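Local coordinates for member of s1p family of ribosomal proteins (Pyrococcus furiosus, PDB 5YH1), which probably acts as a nucleic-acid exonuclease of the DHH family, this chain being the manganese-binding DHH portion of a longer protein, at residues 26-31 and 203-208. Sequence-based numbering, arbitrary orientation.
Sequences GFLVKS and ATEVAR
Leu28 N and Gly26 O, in the loop between helices 2-20 and 32-53, are held by Glu205 and Arg208 of helix 199-210. Two main hydrogen bonds cross the contact. Leu28 N donates to Glu205 OE2 at 3.1 Å, meeting the carboxylate on its syn side. A weak second branch reaches OE1. Arg208 NH1 donates to Gly26 O at 3.0 Å, nearly straight at 174°. The carbonyl oxygen lies in the guanidinium plane, but the donor sits well above the carbonyl plane.

The two charged groups also pair with each other. Arg208 NH1 is 2.7 Å from Glu205 OE1, a salt bridge whose hydrogen bond is strongly bent and weak. With Leu28 N and Tyr239 OH, which bonds to Glu205 OE2, it probably limits rotation of the carboxylate. Arg208 NE pairs with Glu215, and Arg208 NH2 reaches the carbonyl of Val25.

The apolar contacts centre on Leu28. A bend at chi3 (54°) turns the arginine tip toward Gly26, while Arg208 CD packs 3.6 Å from Leu28 CG. Leu28 CD1 also touches Thr204 CG2.

Phe27 turns its ring edge to a carboxylate oxygen: CD1 is 3.6 Å from Glu205 OE1, consistent with a weakly favourable electrostatic contact.

With an alanine in place of Arg208, the carboxylates of Glu205 and Glu215 would probably lose this positive partner, and the Gly26 carbonyl its straight N-H donor.

Thr204 lies about 12 Å from the manganese ion, side chain to ion, and the contact takes no part in its coordination. The chemistry of this contact implies a loop held through its backbone N-H and C=O by a buried Glu205-Arg208 pair, whose opposite charges probably offset each other in part.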
loop_
_atom_site.group_PDB
_atom_site.type_symbol
_atom_site.label_atom_id
_atom_site.label_comp_id
_atom_site.label_asym_id
_atom_site.label_seq_id
_atom_site.Cartn_x
_atom_site.Cartn_y
_atom_site.Cartn_z
ATOM N N GLY A 26 14.484 37.991 -16.791
ATOM C CA GLY A 26 13.148 38.562 -16.780
ATOM C C GLY A 26 12.077 37.494 -16.623
ATOM O O GLY A 26 12.312 36.459 -15.982
ATOM N N PHE A 27 10.903 37.763 -17.206
ATOM C CA PHE A 27 9.745 36.877 -17.132
ATOM C C PHE A 27 9.064 36.727 -18.490
ATOM O O PHE A 27 9.309 37.511 -19.401
ATOM C CB PHE A 27 8.752 37.418 -16.120
ATOM C CG PHE A 27 9.316 37.552 -14.743
ATOM C CD1 PHE A 27 9.701 36.429 -14.030
ATOM C CD2 PHE A 27 9.465 38.801 -14.159
ATOM C CE1 PHE A 27 10.220 36.542 -12.750
ATOM C CE2 PHE A 27 9.986 38.925 -12.890
ATOM C CZ PHE A 27 10.365 37.793 -12.178
ATOM N N LEU A 28 8.206 35.716 -18.616
ATOM C CA LEU A 28 7.512 35.429 -19.876
ATOM C C LEU A 28 6.326 36.354 -20.126
ATOM O O LEU A 28 5.835 36.439 -21.246
ATOM C CB LEU A 28 7.021 33.982 -19.894
ATOM C CG LEU A 28 8.106 32.919 -19.979
ATOM C CD1 LEU A 28 7.518 31.547 -19.659
ATOM C CD2 LEU A 28 8.748 32.921 -21.356
ATOM N N VAL A 29 5.880 37.024 -19.070
ATOM C CA VAL A 29 4.697 37.871 -19.091
ATOM C C VAL A 29 4.984 39.126 -18.270
ATOM O O VAL A 29 5.952 39.145 -17.504
ATOM C CB VAL A 29 3.496 37.151 -18.446
ATOM C CG1 VAL A 29 3.190 35.853 -19.181
ATOM C CG2 VAL A 29 3.757 36.870 -16.970
ATOM N N LYS A 30 4.132 40.147 -18.407
ATOM C CA LYS A 30 4.193 41.342 -17.559
ATOM C C LYS A 30 3.429 41.086 -16.273
ATOM O O LYS A 30 2.298 40.599 -16.309
ATOM C CB LYS A 30 3.581 42.578 -18.246
ATOM C CG LYS A 30 3.973 42.778 -19.707
ATOM C CD LYS A 30 4.265 44.246 -20.026
ATOM C CE LYS A 30 4.014 44.592 -21.492
ATOM N NZ LYS A 30 2.604 45.019 -21.728
ATOM N N SER A 31 4.029 41.441 -15.140
ATOM C CA SER A 31 3.444 41.153 -13.839
ATOM C C SER A 31 4.196 41.891 -12.736
ATOM O O SER A 31 5.380 41.643 -12.521
ATOM C CB SER A 31 3.518 39.643 -13.550
ATOM O OG SER A 31 3.089 39.344 -12.228
ATOM N N ALA A 203 6.835 28.194 -10.961
ATOM C CA ALA A 203 7.884 27.194 -11.123
ATOM C C ALA A 203 8.514 27.258 -12.493
ATOM O O ALA A 203 9.713 26.999 -12.650
ATOM C CB ALA A 203 7.336 25.800 -10.858
ATOM N N THR A 204 7.702 27.557 -13.503
ATOM C CA THR A 204 8.240 27.736 -14.853
ATOM C C THR A 204 9.203 28.924 -14.883
ATOM O O THR A 204 10.283 28.822 -15.459
ATOM C CB THR A 204 7.119 27.911 -15.898
ATOM O OG1 THR A 204 6.343 26.710 -15.974
ATOM C CG2 THR A 204 7.695 28.212 -17.267
ATOM N N GLU A 205 8.850 30.027 -14.224
ATOM C CA GLU A 205 9.760 31.187 -14.180
ATOM C C GLU A 205 11.035 30.830 -13.405
ATOM O O GLU A 205 12.145 31.086 -13.887
ATOM C CB GLU A 205 9.089 32.426 -13.594
ATOM C CG GLU A 205 7.844 32.901 -14.345
ATOM C CD GLU A 205 8.107 33.490 -15.739
ATOM O OE1 GLU A 205 9.271 33.597 -16.177
ATOM O OE2 GLU A 205 7.127 33.859 -16.417
ATOM N N VAL A 206 10.900 30.183 -12.245
ATOM C CA VAL A 206 12.093 29.725 -11.521
ATOM C C VAL A 206 12.945 28.845 -12.422
ATOM O O VAL A 206 14.177 29.010 -12.480
ATOM C CB VAL A 206 11.775 28.982 -10.209
ATOM C CG1 VAL A 206 13.049 28.391 -9.612
ATOM C CG2 VAL A 206 11.128 29.915 -9.201
ATOM N N ALA A 207 12.301 27.928 -13.139
ATOM C CA ALA A 207 13.027 27.024 -14.033
ATOM C C ALA A 207 13.845 27.772 -15.089
ATOM O O ALA A 207 14.945 27.351 -15.439
ATOM C CB ALA A 207 12.073 26.049 -14.707
ATOM N N ARG A 208 13.300 28.870 -15.602
ATOM C CA ARG A 208 14.008 29.693 -16.587
ATOM C C ARG A 208 15.274 30.319 -15.983
ATOM O O ARG A 208 16.299 30.409 -16.659
ATOM C CB ARG A 208 13.085 30.782 -17.157
ATOM C CG ARG A 208 11.963 30.242 -18.038
ATOM C CD ARG A 208 10.990 31.328 -18.487
ATOM N NE ARG A 208 11.708 32.430 -19.133
ATOM C CZ ARG A 208 12.039 33.585 -18.550
ATOM N NH1 ARG A 208 11.683 33.873 -17.305
ATOM N NH2 ARG A 208 12.731 34.474 -19.237
#